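Local coordinates for uncharacterized protein (Desulfotomaculum acetoxidans, PDB 3U4Y) that is of unknown function but folds as a seven-bladed beta-propeller related to the lactonase family, at residues A[40-52]-A[85-97]. Sequence-based numbering, arbitrary orientation.
Sequences YDFVDTAITSDCS and SMADVDITPDDQF
D95 supplies the polar link between 85-97 and 40-52. Its OD1 accepts a hydrogen bond from the backbone N-H of S49 at 2.8 Å, nearly straight (167°); OD1 is met on its syn side, somewhat out of the carboxylate plane, and also takes a weak hydrogen bond from OG1 of T48 at 3.0 Å. With CG beside its own backbone N and anti to the carbonyl carbon, the carboxylate leaves the type I turn T92-D95 toward the chain just beyond strand 42-47. Without this carboxylate, as with an alanine in its place, the S49 N-H is likely to lose its acceptor and the T48 hydroxyl a weak partner. The two strands are the innermost of consecutive four-stranded blades in a seven-bladed propeller; they run parallel, 10° apart with axes 6.2 Å from each other, and no backbone hydrogen bond joins them. Apolar side chains meet between the strands: V43 CG1 lies 3.8 Å from A87 CB, and A46 CB faces V89 CB more loosely at 4.5 Å. D44 and D88 lie side by side, pointing the same way, their carboxylate planes 56° apart; OD2 of D88 is hydrogen-bonded to the backbone N of I133 in the following blade.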
ATOM      1  N   TYR A  40       9.112   0.345 -17.945  1.00 36.50           N
ATOM      2  CA  TYR A  40       8.866   1.542 -17.141  1.00 37.40           C
ATOM      3  C   TYR A  40       9.526   1.470 -15.784  1.00 49.05           C
ATOM      4  O   TYR A  40      10.067   0.446 -15.380  1.00 51.07           O
ATOM      5  CB  TYR A  40       7.385   1.824 -16.934  1.00 25.62           C
ATOM      6  CG  TYR A  40       6.665   2.374 -18.133  1.00 32.55           C
ATOM      7  CD1 TYR A  40       6.470   3.726 -18.284  1.00 33.41           C
ATOM      8  CD2 TYR A  40       6.152   1.528 -19.104  1.00 50.96           C
ATOM      9  CE1 TYR A  40       5.803   4.222 -19.373  1.00 48.91           C
ATOM     10  CE2 TYR A  40       5.490   2.014 -20.199  1.00 54.71           C
ATOM     11  CZ  TYR A  40       5.316   3.362 -20.332  1.00 55.71           C
ATOM     12  OH  TYR A  40       4.651   3.852 -21.433  1.00 61.48           O
ATOM     13  N   ASP A  41       9.428   2.593 -15.092  1.00 52.13           N
ATOM     14  CA  ASP A  41      10.057   2.850 -13.814  1.00 45.42           C
ATOM     15  C   ASP A  41       9.094   2.450 -12.664  1.00 46.43           C
ATOM     16  O   ASP A  41       8.683   3.289 -11.843  1.00 34.53           O
ATOM     17  CB  ASP A  41      10.356   4.352 -13.801  1.00 37.37           C
ATOM     18  CG  ASP A  41      11.295   4.743 -12.723  1.00 57.87           C
ATOM     19  OD1 ASP A  41      12.182   3.929 -12.393  1.00 70.36           O
ATOM     20  OD2 ASP A  41      11.150   5.867 -12.203  1.00 66.67           O
ATOM     21  N   PHE A  42       8.732   1.167 -12.613  1.00 41.52           N
ATOM     22  CA  PHE A  42       7.616   0.701 -11.769  1.00 41.65           C
ATOM     23  C   PHE A  42       7.832   0.806 -10.253  1.00 41.77           C
ATOM     24  O   PHE A  42       8.922   0.549  -9.743  1.00 37.02           O
ATOM     25  CB  PHE A  42       7.222  -0.734 -12.122  1.00 42.20           C
ATOM     26  CG  PHE A  42       6.514  -0.867 -13.442  1.00 48.69           C
ATOM     27  CD1 PHE A  42       5.628   0.106 -13.874  1.00 40.93           C
ATOM     28  CD2 PHE A  42       6.738  -1.976 -14.255  1.00 52.59           C
ATOM     29  CE1 PHE A  42       4.979  -0.024 -15.091  1.00 33.71           C
ATOM     30  CE2 PHE A  42       6.098  -2.108 -15.471  1.00 41.59           C
ATOM     31  CZ  PHE A  42       5.218  -1.129 -15.889  1.00 36.82           C
ATOM     32  N   VAL A  43       6.767   1.168  -9.538  1.00 43.06           N
ATOM     33  CA  VAL A  43       6.838   1.336  -8.091  1.00 41.73           C
ATOM     34  C   VAL A  43       5.820   0.469  -7.340  1.00 32.19           C
ATOM     35  O   VAL A  43       6.190  -0.553  -6.774  1.00 20.19           O
ATOM     36  CB  VAL A  43       6.734   2.831  -7.658  1.00 36.54           C
ATOM     37  CG1 VAL A  43       6.950   2.963  -6.171  1.00 26.29           C
ATOM     38  CG2 VAL A  43       7.761   3.689  -8.409  1.00 32.75           C
ATOM     39  N   ASP A  44       4.548   0.866  -7.344  1.00 46.61           N
ATOM     40  CA  ASP A  44       3.521   0.174  -6.545  1.00 56.51           C
ATOM     41  C   ASP A  44       2.357  -0.323  -7.414  1.00 49.87           C
ATOM     42  O   ASP A  44       2.286   0.003  -8.601  1.00 49.87           O
ATOM     43  CB  ASP A  44       3.004   1.088  -5.411  1.00 60.72           C
ATOM     44  CG  ASP A  44       2.361   0.310  -4.259  1.00 72.26           C
ATOM     45  OD1 ASP A  44       1.381   0.816  -3.650  1.00 74.82           O
ATOM     46  OD2 ASP A  44       2.844  -0.803  -3.952  1.00 76.55           O
ATOM     47  N   THR A  45       1.465  -1.120  -6.811  1.00 36.93           N
ATOM     48  CA  THR A  45       0.252  -1.637  -7.460  1.00 30.38           C
ATOM     49  C   THR A  45      -0.940  -1.627  -6.533  1.00 40.39           C
ATOM     50  O   THR A  45      -0.814  -1.797  -5.315  1.00 47.05           O
ATOM     51  CB  THR A  45       0.368  -3.120  -7.873  1.00 34.04           C
ATOM     52  OG1 THR A  45       1.268  -3.807  -6.995  1.00 43.24           O
ATOM     53  CG2 THR A  45       0.834  -3.258  -9.273  1.00 29.06           C
ATOM     54  N   ALA A  46      -2.111  -1.473  -7.129  1.00 45.62           N
ATOM     55  CA  ALA A  46      -3.364  -1.724  -6.436  1.00 39.73           C
ATOM     56  C   ALA A  46      -4.104  -2.765  -7.244  1.00 31.12           C
ATOM     57  O   ALA A  46      -3.723  -3.040  -8.371  1.00 28.31           O
ATOM     58  CB  ALA A  46      -4.177  -0.463  -6.320  1.00 31.26           C
ATOM     59  N   ILE A  47      -5.131  -3.356  -6.642  1.00 38.59           N
ATOM     60  CA  ILE A  47      -6.012  -4.318  -7.303  1.00 35.26           C
ATOM     61  C   ILE A  47      -7.445  -3.976  -6.943  1.00 33.84           C
ATOM     62  O   ILE A  47      -7.704  -3.268  -5.980  1.00 38.02           O
ATOM     63  CB  ILE A  47      -5.691  -5.767  -6.905  1.00 30.30           C
ATOM     64  CG1 ILE A  47      -6.228  -6.734  -7.938  1.00 26.49           C
ATOM     65  CG2 ILE A  47      -6.275  -6.094  -5.570  1.00 54.83           C
ATOM     66  CD1 ILE A  47      -5.640  -8.099  -7.799  1.00 56.28           C
ATOM     67  N   THR A  48      -8.386  -4.479  -7.715  1.00 39.30           N
ATOM     68  CA  THR A  48      -9.767  -4.026  -7.585  1.00 46.17           C
ATOM     69  C   THR A  48     -10.617  -4.949  -6.649  1.00 44.63           C
ATOM     70  O   THR A  48     -10.264  -6.116  -6.452  1.00 56.53           O
ATOM     71  CB  THR A  48     -10.314  -3.712  -9.030  1.00 47.48           C
ATOM     72  OG1 THR A  48     -10.602  -2.309  -9.146  1.00 33.34           O
ATOM     73  CG2 THR A  48     -11.494  -4.601  -9.477  1.00 24.71           C
ATOM     74  N   SER A  49     -11.664  -4.428  -6.002  1.00 33.24           N
ATOM     75  CA  SER A  49     -12.500  -5.276  -5.129  1.00 43.32           C
ATOM     76  C   SER A  49     -12.893  -6.500  -5.907  1.00 60.45           C
ATOM     77  O   SER A  49     -12.563  -7.637  -5.558  1.00 57.23           O
ATOM     78  CB  SER A  49     -13.801  -4.579  -4.763  1.00 44.96           C
ATOM     79  OG  SER A  49     -13.605  -3.563  -3.809  1.00 60.77           O
ATOM     80  N   ASP A  50     -13.689  -6.199  -6.932  1.00 70.78           N
ATOM     81  CA  ASP A  50     -13.957  -7.007  -8.116  1.00 53.40           C
ATOM     82  C   ASP A  50     -12.836  -8.007  -8.411  1.00 43.48           C
ATOM     83  O   ASP A  50     -13.115  -9.175  -8.688  1.00 36.42           O
ATOM     84  CB  ASP A  50     -14.164  -6.025  -9.277  1.00 56.27           C
ATOM     85  CG  ASP A  50     -14.556  -6.692 -10.556  1.00 81.52           C
ATOM     86  OD1 ASP A  50     -15.231  -6.034 -11.377  1.00 89.27           O
ATOM     87  OD2 ASP A  50     -14.183  -7.864 -10.757  1.00 94.86           O
ATOM     88  N   CYS A  51     -11.584  -7.541  -8.327  1.00 44.54           N
ATOM     89  CA  CYS A  51     -10.380  -8.367  -8.533  1.00 44.33           C
ATOM     90  C   CYS A  51     -10.003  -8.451 -10.017  1.00 55.46           C
ATOM     91  O   CYS A  51      -9.069  -9.170 -10.404  1.00 48.76           O
ATOM     92  CB  CYS A  51     -10.534  -9.772  -7.921  1.00 30.41           C
ATOM     93  SG  CYS A  51      -9.497 -10.085  -6.474  1.00 50.30           S
ATOM     94  N   SER A  52     -10.720  -7.672 -10.825  1.00 57.98           N
ATOM     95  CA  SER A  52     -10.666  -7.769 -12.277  1.00 52.91           C
ATOM     96  C   SER A  52      -9.617  -6.857 -12.920  1.00 53.70           C
ATOM     97  O   SER A  52      -9.063  -7.173 -13.976  1.00 54.81           O
ATOM     98  CB  SER A  52     -12.046  -7.447 -12.848  1.00 53.15           C
ATOM     99  OG  SER A  52     -12.520  -6.199 -12.365  1.00 52.57           O
ATOM    100  N   SER A  85       5.503  12.625 -11.312  1.00 47.65           N
ATOM    101  CA  SER A  85       5.822  11.256 -10.898  1.00 40.89           C
ATOM    102  C   SER A  85       4.765  10.597  -9.996  1.00 40.91           C
ATOM    103  O   SER A  85       3.877  11.266  -9.465  1.00 50.07           O
ATOM    104  CB  SER A  85       7.153  11.233 -10.177  1.00 39.17           C
ATOM    105  OG  SER A  85       6.958  11.563  -8.813  1.00 43.66           O
HETATM  106  N   MSE A  86       4.892   9.284  -9.801  1.00 30.45           N
HETATM  107  CA  MSE A  86       3.911   8.501  -9.060  1.00 35.46           C
HETATM  108  C   MSE A  86       4.548   7.410  -8.212  1.00 38.17           C
HETATM  109  O   MSE A  86       5.565   6.844  -8.611  1.00 46.47           O
HETATM  110  CB  MSE A  86       2.974   7.810 -10.041  1.00 45.52           C
HETATM  111  CG  MSE A  86       1.989   8.715 -10.712  1.00 53.88           C
HETATM  112 SE   MSE A  86       1.298   7.853 -12.303  0.95 58.82          SE
HETATM  113  CE  MSE A  86       0.836   9.471 -13.295  1.00 65.44           C
ATOM    114  N   ALA A  87       3.946   7.089  -7.063  1.00 24.56           N
ATOM    115  CA  ALA A  87       4.430   5.955  -6.276  1.00 29.49           C
ATOM    116  C   ALA A  87       3.325   5.158  -5.563  1.00 44.65           C
ATOM    117  O   ALA A  87       2.753   4.265  -6.170  1.00 56.85           O
ATOM    118  CB  ALA A  87       5.555   6.370  -5.320  1.00 27.12           C
ATOM    119  N   ASP A  88       3.024   5.435  -4.294  1.00 47.75           N
ATOM    120  CA  ASP A  88       1.962   4.664  -3.637  1.00 48.80           C
ATOM    121  C   ASP A  88       0.661   4.902  -4.414  1.00 45.17           C
ATOM    122  O   ASP A  88       0.459   5.980  -4.994  1.00 45.33           O
ATOM    123  CB  ASP A  88       1.821   4.985  -2.120  1.00 16.14           C
ATOM    124  CG  ASP A  88       1.159   3.827  -1.305  1.00 88.81           C
ATOM    125  OD1 ASP A  88       0.882   2.744  -1.874  1.00 92.29           O
ATOM    126  OD2 ASP A  88       0.926   3.991  -0.082  1.00 80.33           O
ATOM    127  N   VAL A  89      -0.187   3.871  -4.469  1.00 36.68           N
ATOM    128  CA  VAL A  89      -1.535   3.999  -5.013  1.00 32.93           C
ATOM    129  C   VAL A  89      -2.538   3.334  -4.133  1.00 26.26           C
ATOM    130  O   VAL A  89      -2.281   2.271  -3.570  1.00 28.69           O
ATOM    131  CB  VAL A  89      -1.720   3.270  -6.350  1.00 30.46           C
ATOM    132  CG1 VAL A  89      -2.044   4.250  -7.438  1.00 31.75           C
ATOM    133  CG2 VAL A  89      -0.517   2.405  -6.672  1.00 24.58           C
ATOM    134  N   ASP A  90      -3.702   3.953  -4.056  1.00 35.01           N
ATOM    135  CA  ASP A  90      -4.877   3.290  -3.526  1.00 39.71           C
ATOM    136  C   ASP A  90      -6.019   3.505  -4.489  1.00 41.94           C
ATOM    137  O   ASP A  90      -6.004   4.448  -5.271  1.00 45.18           O
ATOM    138  CB  ASP A  90      -5.257   3.828  -2.148  1.00 40.98           C
ATOM    139  CG  ASP A  90      -5.763   2.733  -1.222  1.00 55.01           C
ATOM    140  OD1 ASP A  90      -5.509   1.540  -1.525  1.00 44.50           O
ATOM    141  OD2 ASP A  90      -6.404   3.062  -0.195  1.00 68.93           O
ATOM    142  N   ILE A  91      -6.999   2.611  -4.431  1.00 47.32           N
ATOM    143  CA  ILE A  91      -8.224   2.744  -5.199  1.00 40.66           C
ATOM    144  C   ILE A  91      -9.339   3.105  -4.241  1.00 32.66           C
ATOM    145  O   ILE A  91      -9.322   2.685  -3.083  1.00 29.36           O
ATOM    146  CB  ILE A  91      -8.593   1.433  -5.866  1.00 31.37           C
ATOM    147  CG1 ILE A  91      -7.333   0.589  -6.061  1.00 32.47           C
ATOM    148  CG2 ILE A  91      -9.326   1.708  -7.153  1.00 37.62           C
ATOM    149  CD1 ILE A  91      -7.078   0.131  -7.478  1.00 30.95           C
ATOM    150  N   THR A  92     -10.297   3.893  -4.715  1.00 22.91           N
ATOM    151  CA  THR A  92     -11.462   4.211  -3.923  1.00 20.82           C
ATOM    152  C   THR A  92     -12.192   2.911  -3.688  1.00 36.80           C
ATOM    153  O   THR A  92     -11.997   1.955  -4.448  1.00 17.68           O
ATOM    154  CB  THR A  92     -12.363   5.164  -4.670  1.00 22.86           C
ATOM    155  OG1 THR A  92     -12.540   4.680  -6.001  1.00 33.71           O
ATOM    156  CG2 THR A  92     -11.741   6.528  -4.727  1.00 23.52           C
ATOM    157  N   PRO A  93     -13.062   2.872  -2.661  1.00 43.24           N
ATOM    158  CA  PRO A  93     -13.623   1.579  -2.266  1.00 35.12           C
ATOM    159  C   PRO A  93     -14.597   1.055  -3.328  1.00 43.57           C
ATOM    160  O   PRO A  93     -14.799  -0.157  -3.421  1.00 44.46           O
ATOM    161  CB  PRO A  93     -14.377   1.913  -0.986  1.00 17.46           C
ATOM    162  CG  PRO A  93     -14.534   3.413  -0.973  1.00 24.70           C
ATOM    163  CD  PRO A  93     -13.903   3.985  -2.182  1.00 34.38           C
ATOM    164  N   ASP A  94     -15.178   1.962  -4.119  1.00 39.01           N
ATOM    165  CA  ASP A  94     -16.072   1.593  -5.216  1.00 33.34           C
ATOM    166  C   ASP A  94     -15.361   1.209  -6.519  1.00 36.31           C
ATOM    167  O   ASP A  94     -16.006   0.952  -7.521  1.00 44.83           O
ATOM    168  CB  ASP A  94     -17.080   2.711  -5.494  1.00 39.69           C
ATOM    169  CG  ASP A  94     -16.426   3.970  -6.018  1.00 61.04           C
ATOM    170  OD1 ASP A  94     -15.277   3.885  -6.510  1.00 73.02           O
ATOM    171  OD2 ASP A  94     -17.064   5.045  -5.945  1.00 61.14           O
ATOM    172  N   ASP A  95     -14.038   1.199  -6.517  1.00 39.77           N
ATOM    173  CA  ASP A  95     -13.294   0.739  -7.680  1.00 36.21           C
ATOM    174  C   ASP A  95     -13.364   1.707  -8.866  1.00 41.01           C
ATOM    175  O   ASP A  95     -12.884   1.394  -9.948  1.00 45.07           O
ATOM    176  CB  ASP A  95     -13.808  -0.629  -8.115  1.00 36.08           C
ATOM    177  CG  ASP A  95     -13.397  -1.758  -7.170  1.00 51.59           C
ATOM    178  OD1 ASP A  95     -12.241  -1.778  -6.700  1.00 52.01           O
ATOM    179  OD2 ASP A  95     -14.234  -2.653  -6.919  1.00 63.28           O
ATOM    180  N   GLN A  96     -13.949   2.883  -8.674  1.00 36.20           N
ATOM    181  CA  GLN A  96     -14.096   3.821  -9.781  1.00 39.51           C
ATOM    182  C   GLN A  96     -12.811   4.610 -10.077  1.00 43.67           C
ATOM    183  O   GLN A  96     -12.489   4.841 -11.238  1.00 48.12           O
ATOM    184  CB  GLN A  96     -15.273   4.768  -9.529  1.00 50.94           C
ATOM    185  CG  GLN A  96     -15.630   5.682 -10.690  1.00 61.83           C
ATOM    186  CD  GLN A  96     -16.939   6.441 -10.458  1.00 69.91           C
ATOM    187  OE1 GLN A  96     -17.652   6.197  -9.473  1.00 61.80           O
ATOM    188  NE2 GLN A  96     -17.263   7.363 -11.371  1.00 73.88           N
ATOM    189  N   PHE A  97     -12.085   5.014  -9.032  1.00 49.19           N
ATOM    190  CA  PHE A  97     -10.857   5.817  -9.173  1.00 41.96           C
ATOM    191  C   PHE A  97      -9.626   5.236  -8.503  1.00 40.91           C
ATOM    192  O   PHE A  97      -9.721   4.519  -7.509  1.00 31.16           O
ATOM    193  CB  PHE A  97     -11.041   7.208  -8.587  1.00 30.73           C
ATOM    194  CG  PHE A  97     -12.126   7.983  -9.225  1.00 33.45           C
ATOM    195  CD1 PHE A  97     -11.934   8.569 -10.455  1.00 36.32           C
ATOM    196  CD2 PHE A  97     -13.343   8.126  -8.598  1.00 31.74           C
ATOM    197  CE1 PHE A  97     -12.938   9.284 -11.040  1.00 42.40           C
ATOM    198  CE2 PHE A  97     -14.355   8.843  -9.180  1.00 32.39           C
ATOM    199  CZ  PHE A  97     -14.155   9.423 -10.397  1.00 41.88           C
TER